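Local coordinates for DinB-like domain-containing protein (Thermus thermophilus, PDB 2YQY) that is of unknown function but folds as a four-helix bundle of the DinB superfamily with an exposed histidine triad, at residues Ala55-Arg69 with Leu112-Lys126. Numbering follows the deposited sequence.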
ATOM      1  N   ALA A  55      -0.022  -1.237  -4.717  1.00 18.82           N
ATOM      2  CA  ALA A  55      -1.057  -0.376  -5.241  1.00 18.34           C
ATOM      3  C   ALA A  55      -2.469  -0.990  -5.089  1.00 19.02           C
ATOM      4  O   ALA A  55      -3.409  -0.293  -4.671  1.00 16.05           O
ATOM      5  CB  ALA A  55      -0.770  -0.031  -6.724  1.00 18.55           C
ATOM      6  N   LEU A  56      -2.647  -2.265  -5.445  1.00 18.13           N
ATOM      7  CA  LEU A  56      -4.017  -2.867  -5.386  1.00 17.85           C
ATOM      8  C   LEU A  56      -4.511  -2.907  -3.908  1.00 17.96           C
ATOM      9  O   LEU A  56      -5.692  -2.616  -3.609  1.00 16.43           O
ATOM     10  CB  LEU A  56      -4.050  -4.258  -6.021  1.00 17.01           C
ATOM     11  CG  LEU A  56      -3.720  -4.226  -7.523  1.00 18.87           C
ATOM     12  CD1 LEU A  56      -3.591  -5.650  -8.149  1.00 20.85           C
ATOM     13  CD2 LEU A  56      -4.744  -3.353  -8.285  1.00 20.83           C
ATOM     14  N   VAL A  57      -3.603  -3.224  -2.994  1.00 17.54           N
ATOM     15  CA  VAL A  57      -3.980  -3.305  -1.594  1.00 17.45           C
ATOM     16  C   VAL A  57      -4.348  -1.908  -1.063  1.00 18.01           C
ATOM     17  O   VAL A  57      -5.270  -1.788  -0.244  1.00 18.82           O
ATOM     18  CB  VAL A  57      -2.908  -4.027  -0.743  1.00 18.59           C
ATOM     19  CG1 VAL A  57      -3.193  -3.886   0.772  1.00 16.90           C
ATOM     20  CG2 VAL A  57      -2.817  -5.549  -1.158  1.00 18.32           C
ATOM     21  N   GLU A  58      -3.666  -0.861  -1.514  1.00 17.58           N
ATOM     22  CA  GLU A  58      -4.033   0.501  -1.081  1.00 18.61           C
ATOM     23  C   GLU A  58      -5.373   0.912  -1.664  1.00 18.82           C
ATOM     24  O   GLU A  58      -6.154   1.564  -1.014  1.00 18.89           O
ATOM     25  CB  GLU A  58      -3.018   1.541  -1.534  1.00 19.11           C
ATOM     26  CG  GLU A  58      -1.672   1.330  -0.907  1.00 21.10           C
ATOM     27  CD  GLU A  58      -0.900   2.605  -0.608  1.00 20.15           C
ATOM     28  OE1 GLU A  58      -1.152   3.677  -1.229  1.00 17.58           O
ATOM     29  OE2 GLU A  58      -0.003   2.497   0.246  1.00 18.35           O
ATOM     30  N   ASP A  59      -5.638   0.500  -2.899  1.00 18.24           N
ATOM     31  CA  ASP A  59      -6.948   0.761  -3.499  1.00 19.06           C
ATOM     32  C   ASP A  59      -8.064   0.086  -2.697  1.00 19.43           C
ATOM     33  O   ASP A  59      -9.060   0.702  -2.363  1.00 17.93           O
ATOM     34  CB  ASP A  59      -6.980   0.328  -4.964  1.00 17.44           C
ATOM     35  CG  ASP A  59      -8.325   0.571  -5.600  1.00 19.72           C
ATOM     36  OD1 ASP A  59      -8.541   1.691  -6.095  1.00 18.84           O
ATOM     37  OD2 ASP A  59      -9.176  -0.346  -5.598  1.00 18.69           O
ATOM     38  N   SER A  60      -7.844  -1.182  -2.380  1.00 19.41           N
ATOM     39  CA  SER A  60      -8.778  -2.013  -1.654  1.00 19.86           C
ATOM     40  C   SER A  60      -9.018  -1.397  -0.242  1.00 19.34           C
ATOM     41  O   SER A  60     -10.193  -1.198   0.204  1.00 17.87           O
ATOM     42  CB  SER A  60      -8.153  -3.403  -1.591  1.00 19.28           C
ATOM     43  OG  SER A  60      -8.990  -4.269  -0.906  1.00 24.23           O
ATOM     44  N   THR A  61      -7.921  -1.015   0.420  1.00 18.52           N
ATOM     45  CA  THR A  61      -7.994  -0.345   1.753  1.00 19.03           C
ATOM     46  C   THR A  61      -8.841   0.908   1.714  1.00 19.76           C
ATOM     47  O   THR A  61      -9.705   1.156   2.595  1.00 19.66           O
ATOM     48  CB  THR A  61      -6.583   0.033   2.251  1.00 18.51           C
ATOM     49  OG1 THR A  61      -5.804  -1.169   2.348  1.00 17.17           O
ATOM     50  CG2 THR A  61      -6.654   0.734   3.652  1.00 18.13           C
ATOM     51  N   ALA A  62      -8.601   1.713   0.680  1.00 20.08           N
ATOM     52  CA  ALA A  62      -9.375   2.950   0.484  1.00 18.86           C
ATOM     53  C   ALA A  62     -10.875   2.663   0.353  1.00 19.33           C
ATOM     54  O   ALA A  62     -11.700   3.379   0.912  1.00 17.51           O
ATOM     55  CB  ALA A  62      -8.867   3.687  -0.712  1.00 18.98           C
ATOM     56  N   ARG A  63     -11.244   1.607  -0.372  1.00 18.31           N
ATOM     57  CA  ARG A  63     -12.666   1.232  -0.476  1.00 18.27           C
ATOM     58  C   ARG A  63     -13.241   0.732   0.856  1.00 17.72           C
ATOM     59  O   ARG A  63     -14.411   0.946   1.148  1.00 17.50           O
ATOM     60  CB  ARG A  63     -12.852   0.150  -1.549  1.00 16.98           C
ATOM     61  CG  ARG A  63     -12.375   0.604  -2.914  1.00 17.90           C
ATOM     62  CD  ARG A  63     -12.587  -0.452  -4.022  1.00 17.49           C
ATOM     63  NE  ARG A  63     -11.777  -0.049  -5.160  1.00 19.95           N
ATOM     64  CZ  ARG A  63     -12.149   0.876  -6.041  1.00 21.73           C
ATOM     65  NH1 ARG A  63     -13.353   1.428  -5.967  1.00 25.33           N
ATOM     66  NH2 ARG A  63     -11.334   1.217  -7.033  1.00 23.25           N
ATOM     67  N   VAL A  64     -12.431   0.036   1.650  1.00 13.77           N
ATOM     68  CA  VAL A  64     -12.870  -0.413   2.987  1.00 14.73           C
ATOM     69  C   VAL A  64     -13.138   0.804   3.831  1.00 15.42           C
ATOM     70  O   VAL A  64     -14.189   0.894   4.504  1.00 15.01           O
ATOM     71  CB  VAL A  64     -11.818  -1.348   3.675  1.00 15.03           C
ATOM     72  CG1 VAL A  64     -12.178  -1.544   5.171  1.00 16.78           C
ATOM     73  CG2 VAL A  64     -11.724  -2.708   2.932  1.00 14.12           C
ATOM     74  N   LEU A  65     -12.203   1.770   3.797  1.00 16.25           N
ATOM     75  CA  LEU A  65     -12.406   2.994   4.563  1.00 15.75           C
ATOM     76  C   LEU A  65     -13.655   3.707   4.112  1.00 15.70           C
ATOM     77  O   LEU A  65     -14.378   4.276   4.939  1.00 17.37           O
ATOM     78  CB  LEU A  65     -11.190   3.927   4.447  1.00 17.12           C
ATOM     79  CG  LEU A  65      -9.866   3.433   5.104  1.00 14.56           C
ATOM     80  CD1 LEU A  65      -8.682   4.407   4.903  1.00 16.31           C
ATOM     81  CD2 LEU A  65     -10.082   3.174   6.570  1.00 14.73           C
ATOM     82  N   ARG A  66     -13.907   3.752   2.811  1.00 15.10           N
ATOM     83  CA  ARG A  66     -15.131   4.390   2.319  1.00 15.18           C
ATOM     84  C   ARG A  66     -16.364   3.657   2.849  1.00 14.93           C
ATOM     85  O   ARG A  66     -17.324   4.286   3.239  1.00 14.15           O
ATOM     86  CB  ARG A  66     -15.150   4.429   0.796  1.00 14.41           C
ATOM     87  CG  ARG A  66     -16.384   5.139   0.172  1.00 14.21           C
ATOM     88  CD  ARG A  66     -16.251   5.230  -1.365  1.00 13.74           C
ATOM     89  NE  ARG A  66     -16.171   3.890  -1.942  1.00 15.32           N
ATOM     90  CZ  ARG A  66     -15.907   3.608  -3.216  1.00 18.65           C
ATOM     91  NH1 ARG A  66     -15.692   4.569  -4.094  1.00 18.99           N
ATOM     92  NH2 ARG A  66     -15.878   2.344  -3.619  1.00 19.31           N
ATOM     93  N   ARG A  67     -16.364   2.334   2.823  1.00 14.42           N
ATOM     94  CA  ARG A  67     -17.529   1.589   3.401  1.00 15.09           C
ATOM     95  C   ARG A  67     -17.691   1.853   4.924  1.00 15.96           C
ATOM     96  O   ARG A  67     -18.808   2.099   5.420  1.00 15.63           O
ATOM     97  CB  ARG A  67     -17.358   0.098   3.156  1.00 15.07           C
ATOM     98  CG  ARG A  67     -18.623  -0.724   3.320  1.00 14.95           C
ATOM     99  CD  ARG A  67     -18.303  -2.247   3.196  1.00 16.42           C
ATOM    100  NE  ARG A  67     -19.598  -2.943   3.003  1.00 16.72           N
ATOM    101  CZ  ARG A  67     -20.338  -3.423   3.991  1.00 16.54           C
ATOM    102  NH1 ARG A  67     -19.904  -3.344   5.243  1.00 18.40           N
ATOM    103  NH2 ARG A  67     -21.512  -3.996   3.736  1.00 16.48           N
ATOM    104  N   LEU A  68     -16.577   1.870   5.656  1.00 14.93           N
ATOM    105  CA  LEU A  68     -16.648   2.118   7.110  1.00 15.51           C
ATOM    106  C   LEU A  68     -17.186   3.528   7.432  1.00 14.80           C
ATOM    107  O   LEU A  68     -17.884   3.726   8.443  1.00 14.34           O
ATOM    108  CB  LEU A  68     -15.277   1.871   7.761  1.00 14.76           C
ATOM    109  CG  LEU A  68     -14.945   0.360   7.807  1.00 16.21           C
ATOM    110  CD1 LEU A  68     -13.524   0.114   8.319  1.00 13.65           C
ATOM    111  CD2 LEU A  68     -15.984  -0.406   8.676  1.00 15.77           C
ATOM    112  N   ARG A  69     -16.902   4.472   6.541  1.00  4.20           N
ATOM    113  CA  ARG A  69     -17.364   5.849   6.690  1.00  4.43           C
ATOM    114  C   ARG A  69     -18.861   5.897   6.435  1.00  4.14           C
ATOM    115  O   ARG A  69     -19.598   6.534   7.187  1.00  3.50           O
ATOM    116  CB  ARG A  69     -16.607   6.771   5.740  1.00  4.78           C
ATOM    117  CG  ARG A  69     -16.854   8.218   5.985  1.00  5.26           C
ATOM    118  CD  ARG A  69     -16.160   9.153   4.976  1.00  3.57           C
ATOM    119  NE  ARG A  69     -15.980   8.658   3.587  1.00  3.71           N
ATOM    120  CZ  ARG A  69     -16.733   9.018   2.542  1.00  4.50           C
ATOM    121  NH1 ARG A  69     -17.771   9.827   2.703  1.00  2.00           N
ATOM    122  NH2 ARG A  69     -16.459   8.584   1.308  1.00  5.69           N
ATOM    123  N   LEU A 112      -0.272   3.393 -11.425  1.00 25.74           N
ATOM    124  CA  LEU A 112      -1.176   2.643 -10.539  1.00 25.10           C
ATOM    125  C   LEU A 112      -0.927   3.012  -9.070  1.00 22.32           C
ATOM    126  O   LEU A 112      -1.878   3.197  -8.279  1.00 19.25           O
ATOM    127  CB  LEU A 112      -1.011   1.123 -10.748  1.00 24.79           C
ATOM    128  CG  LEU A 112      -2.114   0.184 -10.223  1.00 26.50           C
ATOM    129  CD1 LEU A 112      -3.477   0.427 -10.897  1.00 26.72           C
ATOM    130  CD2 LEU A 112      -1.706  -1.264 -10.395  1.00 24.87           C
ATOM    131  N   LEU A 113       0.345   3.130  -8.717  1.00 19.94           N
ATOM    132  CA  LEU A 113       0.706   3.546  -7.363  1.00 19.99           C
ATOM    133  C   LEU A 113       0.145   4.939  -7.026  1.00 20.71           C
ATOM    134  O   LEU A 113      -0.445   5.114  -5.958  1.00 21.00           O
ATOM    135  CB  LEU A 113       2.226   3.489  -7.182  1.00 19.17           C
ATOM    136  CG  LEU A 113       2.823   2.074  -7.074  1.00 18.44           C
ATOM    137  CD1 LEU A 113       4.336   2.111  -7.367  1.00 19.43           C
ATOM    138  CD2 LEU A 113       2.558   1.495  -5.687  1.00 21.18           C
ATOM    139  N   ASP A 114       0.300   5.899  -7.937  1.00 19.87           N
ATOM    140  CA  ASP A 114      -0.106   7.278  -7.668  1.00 20.85           C
ATOM    141  C   ASP A 114      -1.605   7.371  -7.481  1.00 21.02           C
ATOM    142  O   ASP A 114      -2.078   8.047  -6.574  1.00 20.83           O
ATOM    143  CB  ASP A 114       0.336   8.226  -8.783  1.00 21.54           C
ATOM    144  CG  ASP A 114       1.829   8.523  -8.733  1.00 24.79           C
ATOM    145  OD1 ASP A 114       2.481   8.152  -7.735  1.00 28.49           O
ATOM    146  OD2 ASP A 114       2.360   9.115  -9.692  1.00 25.33           O
ATOM    147  N   ARG A 115      -2.341   6.706  -8.359  1.00 20.44           N
ATOM    148  CA  ARG A 115      -3.804   6.743  -8.323  1.00 20.77           C
ATOM    149  C   ARG A 115      -4.354   6.157  -7.018  1.00 20.47           C
ATOM    150  O   ARG A 115      -5.186   6.771  -6.364  1.00 19.68           O
ATOM    151  CB  ARG A 115      -4.379   5.983  -9.515  1.00 20.74           C
ATOM    152  CG  ARG A 115      -5.873   6.152  -9.665  1.00 22.60           C
ATOM    153  N   ALA A 116      -3.897   4.963  -6.660  1.00 20.21           N
ATOM    154  CA  ALA A 116      -4.395   4.289  -5.451  1.00 21.78           C
ATOM    155  C   ALA A 116      -4.030   5.080  -4.196  1.00 22.25           C
ATOM    156  O   ALA A 116      -4.831   5.200  -3.256  1.00 23.13           O
ATOM    157  CB  ALA A 116      -3.861   2.840  -5.393  1.00 22.39           C
ATOM    158  N   ARG A 117      -2.822   5.650  -4.193  1.00 22.61           N
ATOM    159  CA  ARG A 117      -2.349   6.455  -3.063  1.00 22.57           C
ATOM    160  C   ARG A 117      -3.156   7.754  -2.939  1.00 22.52           C
ATOM    161  O   ARG A 117      -3.515   8.124  -1.826  1.00 21.94           O
ATOM    162  CB  ARG A 117      -0.830   6.742  -3.147  1.00 23.06           C
ATOM    163  CG  ARG A 117      -0.309   7.726  -2.060  1.00 23.22           C
ATOM    164  CD  ARG A 117      -0.575   7.244  -0.611  1.00 21.71           C
ATOM    165  NE  ARG A 117       0.092   5.975  -0.308  1.00 20.21           N
ATOM    166  CZ  ARG A 117       1.245   5.859   0.359  1.00 19.04           C
ATOM    167  NH1 ARG A 117       1.897   6.953   0.784  1.00 21.00           N
ATOM    168  NH2 ARG A 117       1.747   4.645   0.609  1.00 20.37           N
ATOM    169  N   ALA A 118      -3.471   8.424  -4.059  1.00 21.15           N
ATOM    170  CA  ALA A 118      -4.366   9.610  -4.000  1.00 21.18           C
ATOM    171  C   ALA A 118      -5.730   9.237  -3.398  1.00 20.94           C
ATOM    172  O   ALA A 118      -6.251   9.951  -2.552  1.00 20.01           O
ATOM    173  CB  ALA A 118      -4.542  10.273  -5.400  1.00 21.52           C
ATOM    174  N   PHE A 119      -6.279   8.096  -3.821  1.00 21.43           N
ATOM    175  CA  PHE A 119      -7.585   7.597  -3.372  1.00 21.24           C
ATOM    176  C   PHE A 119      -7.502   7.278  -1.879  1.00 22.28           C
ATOM    177  O   PHE A 119      -8.339   7.699  -1.092  1.00 21.15           O
ATOM    178  CB  PHE A 119      -7.942   6.331  -4.183  1.00 21.18           C
ATOM    179  CG  PHE A 119      -9.283   5.735  -3.843  1.00 22.31           C
ATOM    180  CD1 PHE A 119     -10.274   6.493  -3.217  1.00 22.45           C
ATOM    181  CD2 PHE A 119      -9.568   4.411  -4.168  1.00 20.64           C
ATOM    182  CE1 PHE A 119     -11.522   5.922  -2.895  1.00 22.26           C
ATOM    183  CE2 PHE A 119     -10.809   3.858  -3.866  1.00 20.75           C
ATOM    184  CZ  PHE A 119     -11.781   4.616  -3.231  1.00 22.11           C
ATOM    185  N   LEU A 120      -6.483   6.515  -1.487  1.00 21.21           N
ATOM    186  CA  LEU A 120      -6.294   6.241  -0.074  1.00 21.27           C
ATOM    187  C   LEU A 120      -6.215   7.507   0.804  1.00 21.85           C
ATOM    188  O   LEU A 120      -6.863   7.569   1.864  1.00 22.36           O
ATOM    189  CB  LEU A 120      -5.069   5.352   0.144  1.00 20.91           C
ATOM    190  CG  LEU A 120      -4.753   4.966   1.597  1.00 20.82           C
ATOM    191  CD1 LEU A 120      -5.952   4.248   2.281  1.00 21.04           C
ATOM    192  CD2 LEU A 120      -3.502   4.111   1.630  1.00 19.95           C
ATOM    193  N   LEU A 121      -5.425   8.493   0.380  1.00 20.79           N
ATOM    194  CA  LEU A 121      -5.245   9.680   1.155  1.00 21.10           C
ATOM    195  C   LEU A 121      -6.566  10.486   1.276  1.00 22.12           C
ATOM    196  O   LEU A 121      -6.809  11.151   2.299  1.00 21.25           O
ATOM    197  CB  LEU A 121      -4.124  10.553   0.562  1.00 20.63           C
ATOM    198  CG  LEU A 121      -2.657  10.128   0.732  1.00 21.47           C
ATOM    199  CD1 LEU A 121      -1.708  11.114   0.023  1.00 22.13           C
ATOM    200  CD2 LEU A 121      -2.212   9.926   2.169  1.00 21.89           C
ATOM    201  N   GLU A 122      -7.360  10.489   0.200  1.00 22.51           N
ATOM    202  CA  GLU A 122      -8.656  11.155   0.216  1.00 22.55           C
ATOM    203  C   GLU A 122      -9.555  10.519   1.286  1.00 22.14           C
ATOM    204  O   GLU A 122     -10.246  11.219   2.021  1.00 20.10           O
ATOM    205  CB  GLU A 122      -9.331  11.127  -1.175  1.00 23.34           C
ATOM    206  N   GLU A 123      -9.543   9.190   1.365  1.00 21.17           N
ATOM    207  CA  GLU A 123     -10.385   8.495   2.337  1.00 21.15           C
ATOM    208  C   GLU A 123      -9.842   8.641   3.768  1.00 21.81           C
ATOM    209  O   GLU A 123     -10.607   8.697   4.745  1.00 21.33           O
ATOM    210  CB  GLU A 123     -10.539   7.009   1.962  1.00 21.13           C
ATOM    211  CG  GLU A 123     -11.602   6.765   0.855  1.00 20.58           C
ATOM    212  CD  GLU A 123     -12.996   7.280   1.242  1.00 22.71           C
ATOM    213  OE1 GLU A 123     -13.409   7.164   2.436  1.00 21.50           O
ATOM    214  OE2 GLU A 123     -13.679   7.825   0.332  1.00 22.71           O
ATOM    215  N   VAL A 124      -8.519   8.657   3.890  1.00 22.00           N
ATOM    216  CA  VAL A 124      -7.874   8.960   5.181  1.00 22.30           C
ATOM    217  C   VAL A 124      -8.344  10.334   5.688  1.00 21.36           C
ATOM    218  O   VAL A 124      -8.657  10.470   6.869  1.00 19.35           O
ATOM    219  CB  VAL A 124      -6.321   8.896   5.086  1.00 22.31           C
ATOM    220  CG1 VAL A 124      -5.648   9.385   6.397  1.00 24.57           C
ATOM    221  CG2 VAL A 124      -5.869   7.508   4.712  1.00 24.10           C
ATOM    222  N   ALA A 125      -8.379  11.330   4.802  1.00 19.39           N
ATOM    223  CA  ALA A 125      -8.808  12.678   5.164  1.00 19.90           C
ATOM    224  C   ALA A 125     -10.240  12.710   5.645  1.00 20.34           C
ATOM    225  O   ALA A 125     -10.582  13.536   6.466  1.00 20.13           O
ATOM    226  CB  ALA A 125      -8.635  13.641   4.019  1.00 19.16           C
ATOM    227  N   LYS A 126     -11.071  11.813   5.119  1.00 20.66           N
ATOM    228  CA  LYS A 126     -12.485  11.729   5.481  1.00 20.72           C
ATOM    229  C   LYS A 126     -12.797  10.777   6.630  1.00 21.04           C
ATOM    230  O   LYS A 126     -13.932  10.713   7.067  1.00 20.46           O
ATOM    231  CB  LYS A 126     -13.312  11.330   4.252  1.00 20.54           C
ATOM    232  CG  LYS A 126     -13.266  12.357   3.136  1.00 21.27           C
ATOM    233  CD  LYS A 126     -13.859  11.796   1.885  1.00 22.03           C
ATOM    234  CE  LYS A 126     -14.167  12.906   0.923  1.00 21.67           C
ATOM    235  NZ  LYS A 126     -14.767  12.328  -0.291  1.00 21.76           N
TER
HETATM  236  O   HOH W   1      -0.674   3.066  -3.950  1.00 32.61           O
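Leu112 and Leu113 hold the CB of Ala55 between them, Leu112 CG and Leu113 CD2 each 3.8 Å from Ala55 CB. Ala116 CB rests against Ala55 O and Asp59 CB; with Ala55 and Ala62 also small, this is consistent with the helix axes coming within 8.2 Å at 23°. Arg117, bent at chi2 and chi3, grips Glu58 side-on: NE meets OE1 and NH2 meets OE2, both at 2.8 Å, each oxygen using its syn lone pair, with carboxylate and guanidinium nearly coplanar. A water also joins Glu58 OE1 to Leu113 O, and Arg117 NH2 forms a salt bridge with Glu156, in an HExxH sequence that binds no metal here. With CG anti to the backbone N (chi1 -179°), the Phe119 ring reaches across as a knob among Asp59, Ala62, Arg63 and Arg66; Ala62 CB sits over its face, 3.6 Å from the centroid. Leu120 CD1 meets Thr61 CG2 and Leu65 CD1. Glu123 CD packs against Arg66 CB, and its carboxylate takes Arg69 NE on OE1 (3.2 Å) and NH2 on OE2 (3.0 Å), while Lys126 CD lies over the guanidinium face. A leucine in place of Arg69 would probably leave the buried Glu123 carboxylate without its charged mate. Two bidentate ion pairs thus stand among apolar contacts, probably restricting sliding of these bundle helices.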